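Local coordinates for protein chitooligosaccharide oxidase (PDB 6Y0R) that oxidises the C1 hydroxyl of chitooligosaccharides to the lactone, using a bicovalently bound FAD and passing the electrons to oxygen to give hydrogen peroxide, at residues I452-W462 and R483-K491; N338-A346 and G421-I432. One frame throughout, in Å; residues are numbered along the deposited sequence.

Interaction 1. Residues I452-W462 and R483-K491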
# COMPACT_ATOMS: atom_id res chain seq x y z
N ILE A 452 -1.41 13.57 10.91
CA ILE A 452 -0.43 13.33 12.01
C ILE A 452 0.68 14.37 11.91
O ILE A 452 1.04 14.73 10.77
CB ILE A 452 0.12 11.91 11.88
CG1 ILE A 452 -1.01 10.95 12.24
CG2 ILE A 452 1.39 11.69 12.72
CD1 ILE A 452 -0.54 9.54 12.24
N LYS A 453 1.27 14.74 13.05
CA LYS A 453 2.47 15.61 13.05
C LYS A 453 3.54 14.98 12.16
O LYS A 453 3.79 13.75 12.15
CB LYS A 453 3.02 15.88 14.45
CG LYS A 453 2.07 16.68 15.34
CD LYS A 453 2.50 16.76 16.78
CE LYS A 453 1.56 17.61 17.62
NZ LYS A 453 2.24 18.08 18.85
N ASN A 454 4.30 15.85 11.52
CA ASN A 454 5.29 15.44 10.51
C ASN A 454 6.30 14.39 11.01
O ASN A 454 6.37 13.35 10.35
CB ASN A 454 5.96 16.68 9.92
CG ASN A 454 5.02 17.51 9.07
OD1 ASN A 454 4.02 17.02 8.52
ND2 ASN A 454 5.38 18.76 8.92
N ASP A 455 7.02 14.59 12.13
CA ASP A 455 8.00 13.64 12.69
C ASP A 455 7.32 12.48 13.44
O ASP A 455 7.91 11.36 13.51
CB ASP A 455 9.04 14.33 13.56
CG ASP A 455 10.11 15.04 12.72
OD1 ASP A 455 10.12 14.83 11.46
OD2 ASP A 455 10.94 15.77 13.32
N ARG A 456 6.25 12.63 13.97
CA ARG A 456 5.42 11.54 14.53
C ARG A 456 5.00 10.58 13.40
O ARG A 456 4.97 9.38 13.65
CB ARG A 456 4.25 12.16 15.28
CG ARG A 456 3.41 11.11 16.00
CD ARG A 456 2.31 11.76 16.81
NE ARG A 456 1.54 10.69 17.44
CZ ARG A 456 1.84 10.04 18.56
NH1 ARG A 456 1.02 9.10 18.97
NH2 ARG A 456 2.95 10.31 19.25
N ALA A 457 4.82 11.07 12.19
CA ALA A 457 4.44 10.21 11.04
C ALA A 457 5.62 9.30 10.72
O ALA A 457 5.46 8.08 10.55
CB ALA A 457 4.05 11.05 9.86
N THR A 458 6.81 9.86 10.65
CA THR A 458 8.01 9.07 10.32
C THR A 458 8.19 7.94 11.35
O THR A 458 8.47 6.72 11.02
CB THR A 458 9.14 10.10 10.10
OG1 THR A 458 8.77 11.32 9.42
CG2 THR A 458 10.28 9.55 9.30
N GLU A 459 7.98 8.22 12.64
CA GLU A 459 8.07 7.19 13.68
C GLU A 459 6.93 6.17 13.54
O GLU A 459 7.16 4.97 13.78
CB GLU A 459 8.13 7.87 15.06
CG GLU A 459 7.93 6.91 16.20
CD GLU A 459 6.49 6.89 16.73
OE1 GLU A 459 5.99 7.99 17.21
OE2 GLU A 459 5.86 5.81 16.68
N MET A 460 5.70 6.61 13.21
CA MET A 460 4.56 5.68 13.04
C MET A 460 4.86 4.71 11.88
O MET A 460 4.58 3.49 11.99
CB MET A 460 3.27 6.43 12.73
CG MET A 460 2.76 7.30 13.83
SD MET A 460 1.95 6.29 15.03
CE MET A 460 1.41 7.60 16.15
N TYR A 461 5.38 5.24 10.77
CA TYR A 461 5.55 4.40 9.56
C TYR A 461 6.76 3.45 9.68
O TYR A 461 6.62 2.30 9.21
CB TYR A 461 5.69 5.23 8.30
CG TYR A 461 4.52 6.12 7.96
CD1 TYR A 461 3.22 5.73 8.23
CD2 TYR A 461 4.74 7.40 7.48
CE1 TYR A 461 2.14 6.56 7.94
CE2 TYR A 461 3.68 8.23 7.16
CZ TYR A 461 2.38 7.81 7.41
OH TYR A 461 1.31 8.64 7.18
N TRP A 462 7.87 3.90 10.27
CA TRP A 462 9.16 3.15 10.20
C TRP A 462 9.72 2.82 11.59
O TRP A 462 10.71 2.08 11.63
CB TRP A 462 10.16 3.87 9.30
CG TRP A 462 9.68 3.98 7.88
CD1 TRP A 462 9.47 2.94 7.01
CD2 TRP A 462 9.22 5.16 7.21
NE1 TRP A 462 8.99 3.43 5.82
CE2 TRP A 462 8.79 4.78 5.93
CE3 TRP A 462 9.17 6.51 7.57
CZ2 TRP A 462 8.35 5.70 4.99
CZ3 TRP A 462 8.66 7.42 6.66
CH2 TRP A 462 8.26 7.02 5.39
N ARG A 483 11.63 14.35 -1.19
CA ARG A 483 11.02 14.66 0.13
C ARG A 483 9.52 14.86 0.00
O ARG A 483 8.99 15.20 -1.07
CB ARG A 483 11.69 15.87 0.78
CG ARG A 483 11.42 17.20 0.10
CD ARG A 483 12.08 18.32 0.87
NE ARG A 483 11.82 19.59 0.24
CZ ARG A 483 12.62 20.23 -0.62
NH1 ARG A 483 12.27 21.43 -1.07
NH2 ARG A 483 13.78 19.72 -0.98
N ASN A 484 8.85 14.68 1.13
CA ASN A 484 7.44 15.05 1.34
C ASN A 484 7.30 15.32 2.83
O ASN A 484 8.24 15.10 3.60
CB ASN A 484 6.49 13.98 0.76
CG ASN A 484 6.52 12.68 1.54
OD1 ASN A 484 6.34 12.68 2.76
ND2 ASN A 484 6.64 11.55 0.86
N PRO A 485 6.16 15.85 3.31
CA PRO A 485 6.11 16.26 4.71
C PRO A 485 6.37 15.12 5.71
O PRO A 485 6.74 15.44 6.86
CB PRO A 485 4.69 16.83 4.86
CG PRO A 485 4.38 17.36 3.45
CD PRO A 485 4.99 16.29 2.53
N GLN A 486 6.20 13.85 5.32
CA GLN A 486 6.29 12.71 6.27
C GLN A 486 7.51 11.84 5.97
O GLN A 486 7.59 10.81 6.56
CB GLN A 486 5.01 11.87 6.26
CG GLN A 486 3.79 12.70 6.63
CD GLN A 486 2.52 11.91 6.80
OE1 GLN A 486 2.30 10.93 6.08
NE2 GLN A 486 1.61 12.43 7.61
N SER A 487 8.46 12.35 5.21
CA SER A 487 9.58 11.57 4.66
C SER A 487 10.78 11.66 5.61
O SER A 487 10.74 12.37 6.63
CB SER A 487 9.90 11.98 3.26
OG SER A 487 10.52 13.26 3.20
N ILE A 488 11.80 10.87 5.31
CA ILE A 488 13.00 10.66 6.15
C ILE A 488 13.97 11.81 5.94
O ILE A 488 14.33 12.07 4.81
CB ILE A 488 13.65 9.30 5.80
CG1 ILE A 488 12.75 8.15 6.24
CG2 ILE A 488 15.06 9.21 6.40
CD1 ILE A 488 12.68 7.89 7.72
N LYS A 489 14.46 12.34 6.91
CA LYS A 489 15.42 13.47 6.79
C LYS A 489 16.84 12.94 6.88
O LYS A 489 17.14 12.04 7.66
CB LYS A 489 15.13 14.55 7.84
CG LYS A 489 13.80 15.29 7.65
CD LYS A 489 13.56 16.33 8.73
CE LYS A 489 12.28 17.10 8.58
NZ LYS A 489 12.11 18.07 9.68
N PRO A 490 17.81 13.37 6.14
CA PRO A 490 19.18 12.85 6.13
C PRO A 490 19.93 13.13 7.44
O PRO A 490 19.88 14.25 7.94
CB PRO A 490 19.85 13.52 4.92
CG PRO A 490 18.97 14.69 4.56
CD PRO A 490 17.60 14.42 5.13
N LYS A 491 20.53 12.10 8.02
CA LYS A 491 21.33 12.21 9.26
C LYS A 491 22.34 11.05 9.29
O LYS A 491 21.90 9.90 9.50
CB LYS A 491 20.37 12.22 10.45
CG LYS A 491 20.83 12.96 11.69
CD LYS A 491 19.68 13.17 12.68
CE LYS A 491 19.90 12.50 14.02
NZ LYS A 491 21.21 12.87 14.61
O HOH W 1 8.59 14.54 8.73
O HOH W 2 9.22 17.36 10.03
O HOH W 3 12.97 16.59 11.89
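Q486 reaches across to A457 and Y461 of helix 454-462. Its CB sits 3.8 Å from CB of A457 and also nears the edge of the Y461 ring, in the ring plane. CG keeps to the same methyl. CD is closer still, 3.5 Å from A457 CB. The chain is extended beyond CG (chi2 -173°), which carries the amide past A457 to Y461. There Q486 OE1 accepts a hydrogen bond from Y461 OH, 2.7 Å long. The hydroxyl stands above the carbonyl plane, 37° out of it, and the ring and amide planes are 61° apart. NE2 bonds to the backbone O of D449, and D449 N bonds to Y461 OH, so D449 holds NE2 through its O and the phenol through its N.

Q486 belongs to a type I turn, N484 to S487. N484 OD1 accepts from Q486 N, 2.8 Å, an Asx turn within it. Both segments fall in the berberine-like C-terminal region of this flavin oxidase, and the side chain of S487 is about 8 Å from the FAD.

Q486 O faces the edge of the W462 ring, 3.6 Å from CZ3. The indole NE1 bonds to G211 O. Next to it, I488 CD1 presses on T458 CG2 at 3.3 Å, a tight contact. On the exposed side, water carries the contact. D455 and K489 are joined through two waters, with D455 OD1 and K489 NZ 4.2 Å apart. A third water donates to both D455 OD1 and P485 O.

Interaction 2. Residues N338-A346 and G421-I432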
# COMPACT_ATOMS: atom_id res chain seq x y z
N ASN A 338 -12.94 10.82 -2.90
CA ASN A 338 -12.86 12.07 -2.09
C ASN A 338 -12.93 11.67 -0.63
O ASN A 338 -14.00 11.36 -0.15
CB ASN A 338 -13.98 13.04 -2.49
CG ASN A 338 -13.83 14.42 -1.91
OD1 ASN A 338 -12.91 14.71 -1.15
ND2 ASN A 338 -14.79 15.28 -2.22
N PHE A 339 -11.79 11.50 0.02
CA PHE A 339 -11.75 10.75 1.30
C PHE A 339 -10.60 11.15 2.21
O PHE A 339 -9.68 11.88 1.83
CB PHE A 339 -11.69 9.26 0.97
CG PHE A 339 -10.37 8.84 0.39
CD1 PHE A 339 -10.08 9.05 -0.94
CD2 PHE A 339 -9.42 8.19 1.18
CE1 PHE A 339 -8.89 8.61 -1.52
CE2 PHE A 339 -8.24 7.73 0.59
CZ PHE A 339 -7.96 7.98 -0.73
N TYR A 340 -10.72 10.70 3.44
CA TYR A 340 -9.67 10.73 4.46
C TYR A 340 -9.53 9.30 5.01
O TYR A 340 -10.49 8.55 5.05
CB TYR A 340 -10.03 11.70 5.57
CG TYR A 340 -9.09 11.66 6.74
CD1 TYR A 340 -7.74 11.92 6.60
CD2 TYR A 340 -9.55 11.28 8.00
CE1 TYR A 340 -6.87 11.84 7.66
CE2 TYR A 340 -8.70 11.24 9.08
CZ TYR A 340 -7.34 11.48 8.91
OH TYR A 340 -6.52 11.42 10.00
N ALA A 341 -8.30 8.91 5.29
CA ALA A 341 -8.00 7.56 5.80
C ALA A 341 -6.93 7.64 6.86
O ALA A 341 -6.18 8.63 6.97
CB ALA A 341 -7.56 6.67 4.66
N SER A 342 -6.84 6.57 7.62
CA SER A 342 -5.75 6.37 8.60
C SER A 342 -5.56 4.87 8.73
O SER A 342 -6.22 4.12 8.02
CB SER A 342 -6.09 7.00 9.93
OG SER A 342 -5.02 6.99 10.82
N SER A 343 -4.63 4.48 9.58
CA SER A 343 -4.30 3.05 9.74
C SER A 343 -3.76 2.83 11.14
O SER A 343 -3.39 3.80 11.86
CB SER A 343 -3.33 2.54 8.68
OG SER A 343 -2.05 3.19 8.76
N LEU A 344 -3.66 1.55 11.51
CA LEU A 344 -3.02 1.16 12.77
C LEU A 344 -2.37 -0.21 12.57
O LEU A 344 -3.10 -1.14 12.26
CB LEU A 344 -4.11 1.12 13.86
CG LEU A 344 -3.67 0.58 15.21
CD1 LEU A 344 -2.54 1.42 15.78
CD2 LEU A 344 -4.89 0.55 16.13
N ALA A 345 -1.07 -0.28 12.83
CA ALA A 345 -0.35 -1.56 12.95
C ALA A 345 -0.28 -1.90 14.44
O ALA A 345 0.32 -1.11 15.19
CB ALA A 345 1.00 -1.44 12.34
N ALA A 346 -0.96 -2.96 14.86
CA ALA A 346 -1.18 -3.19 16.31
C ALA A 346 -0.72 -4.60 16.68
O ALA A 346 -0.85 -5.55 15.92
CB ALA A 346 -2.61 -2.99 16.65
N GLY A 421 -14.91 14.84 10.19
CA GLY A 421 -14.43 13.52 9.68
C GLY A 421 -13.06 13.15 10.21
O GLY A 421 -12.81 11.93 10.53
N PHE A 422 -12.15 14.12 10.33
CA PHE A 422 -10.84 13.88 10.97
C PHE A 422 -11.05 13.37 12.38
O PHE A 422 -10.30 12.46 12.82
CB PHE A 422 -9.99 15.16 10.98
CG PHE A 422 -9.70 15.74 9.62
CD1 PHE A 422 -9.23 14.95 8.58
CD2 PHE A 422 -9.82 17.11 9.37
CE1 PHE A 422 -8.93 15.47 7.34
CE2 PHE A 422 -9.46 17.64 8.14
CZ PHE A 422 -9.06 16.83 7.11
N ASN A 423 -11.96 13.99 13.16
CA ASN A 423 -12.13 13.60 14.58
C ASN A 423 -12.82 12.22 14.65
O ASN A 423 -12.49 11.47 15.57
CB ASN A 423 -12.89 14.63 15.41
CG ASN A 423 -12.39 14.66 16.85
OD1 ASN A 423 -11.20 14.89 17.09
ND2 ASN A 423 -13.27 14.42 17.80
N LEU A 424 -13.69 11.91 13.72
CA LEU A 424 -14.39 10.60 13.71
C LEU A 424 -13.31 9.53 13.55
O LEU A 424 -13.29 8.53 14.33
CB LEU A 424 -15.34 10.53 12.52
CG LEU A 424 -15.94 9.14 12.25
CD1 LEU A 424 -16.77 8.68 13.42
CD2 LEU A 424 -16.76 9.15 10.98
N ILE A 425 -12.45 9.70 12.54
CA ILE A 425 -11.44 8.63 12.23
C ILE A 425 -10.39 8.57 13.34
O ILE A 425 -9.93 7.44 13.72
CB ILE A 425 -10.84 8.89 10.84
CG1 ILE A 425 -11.86 8.66 9.72
CG2 ILE A 425 -9.58 8.06 10.59
CD1 ILE A 425 -12.41 7.27 9.66
N LYS A 426 -9.92 9.71 13.85
CA LYS A 426 -9.00 9.73 15.00
C LYS A 426 -9.63 8.97 16.18
O LYS A 426 -8.94 8.22 16.87
CB LYS A 426 -8.68 11.16 15.41
CG LYS A 426 -7.66 11.26 16.52
CD LYS A 426 -7.17 12.68 16.78
CE LYS A 426 -8.30 13.62 17.11
NZ LYS A 426 -8.47 13.82 18.57
N GLY A 427 -10.92 9.18 16.43
CA GLY A 427 -11.58 8.56 17.58
C GLY A 427 -11.67 7.04 17.38
O GLY A 427 -11.39 6.31 18.35
N LEU A 428 -12.00 6.60 16.17
CA LEU A 428 -12.05 5.15 15.82
C LEU A 428 -10.69 4.52 16.12
O LEU A 428 -10.59 3.47 16.80
CB LEU A 428 -12.38 4.99 14.34
CG LEU A 428 -13.80 4.64 13.94
CD1 LEU A 428 -13.84 4.58 12.41
CD2 LEU A 428 -14.25 3.31 14.57
N ARG A 429 -9.62 5.14 15.62
CA ARG A 429 -8.28 4.58 15.81
C ARG A 429 -7.88 4.62 17.29
O ARG A 429 -7.36 3.63 17.82
CB ARG A 429 -7.28 5.36 14.95
CG ARG A 429 -5.87 4.83 15.11
CD ARG A 429 -4.90 5.55 14.21
NE ARG A 429 -4.45 6.76 14.88
CZ ARG A 429 -4.89 7.95 14.66
NH1 ARG A 429 -4.38 8.98 15.34
NH2 ARG A 429 -5.83 8.13 13.74
N GLN A 430 -8.07 5.76 17.94
CA GLN A 430 -7.61 5.95 19.33
C GLN A 430 -8.42 5.10 20.31
O GLN A 430 -7.85 4.82 21.36
CB GLN A 430 -7.63 7.43 19.72
CG GLN A 430 -6.49 8.21 19.09
CD GLN A 430 -6.46 9.65 19.56
OE1 GLN A 430 -7.47 10.18 19.99
NE2 GLN A 430 -5.28 10.26 19.45
N SER A 431 -9.64 4.67 19.95
CA SER A 431 -10.42 3.71 20.78
C SER A 431 -9.58 2.46 21.03
O SER A 431 -9.81 1.79 22.05
CB SER A 431 -11.76 3.36 20.21
OG SER A 431 -11.63 2.53 19.05
N ILE A 432 -8.65 2.14 20.12
CA ILE A 432 -7.65 1.07 20.31
C ILE A 432 -6.31 1.67 20.76
O ILE A 432 -5.77 1.22 21.78
CB ILE A 432 -7.50 0.24 19.03
CG1 ILE A 432 -8.85 -0.36 18.62
CG2 ILE A 432 -6.42 -0.80 19.22
CD1 ILE A 432 -8.83 -1.02 17.30
O HOH W 4 -7.50 12.41 12.34
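Y340 and F422 form a T-shaped (edge-to-face) aromatic pair. The edge of F422 points at the face of Y340, with F422 CD1 over the ring centre. The centroids are 4.9 Å apart and the planes meet at 88°. Y340 CG is anti to the backbone N (chi1 173°), which swings the ring out to the helix.

Apolar contacts continue along the strand. I425 CG2 touches Y340 CE2 at 3.6 Å and S342 CB at 3.7 Å. Further on, L344 CD2 meets I432 CG2 at 3.7 Å.

Polar groups lie among these. One water donates to both Y340 OH and F422 O. Y340 OH also bonds to D449 OD1, and S342 OG bonds to D449 OD2. The R429 chain bends at chi3. R429 CD comes 3.3 Å from S343 O, a buried carbonyl with no hydrogen-bonding partner in the model.

The axes of 338-346 and 421-432 run nearly parallel, 15° apart, and approach to 8.9 Å. The strand borders a seven-stranded antiparallel sheet, consistent with the substrate domain of this oxidase family. It pairs with strand 403-411, and the helix packs over that sheet beside helix 351-367, with L428 reaching W372 and L374 of strand 371-378.

How the interactions relate
Interaction 2 is a buried contact between a helix and the border strand of a sheet. Interaction 1 is only partly buried and joins a helix to an irregular C-terminal segment. The two share no helix or strand, but helices 420-433 and 454-462 follow each other in the chain. The nearest atoms of the two interactions are about 5 Å apart, without touching. D449, in the chain between those helices, bonds to both: its backbone serves Q486 and Y461, and its carboxylate serves Y340 and S342. The chemistry follows the setting. Aromatic and aliphatic groups dominate 338-346 with 421-432. In 452-462 with 483-491, an amide-phenol bond inside gives way to a water-bridged charge pair outside.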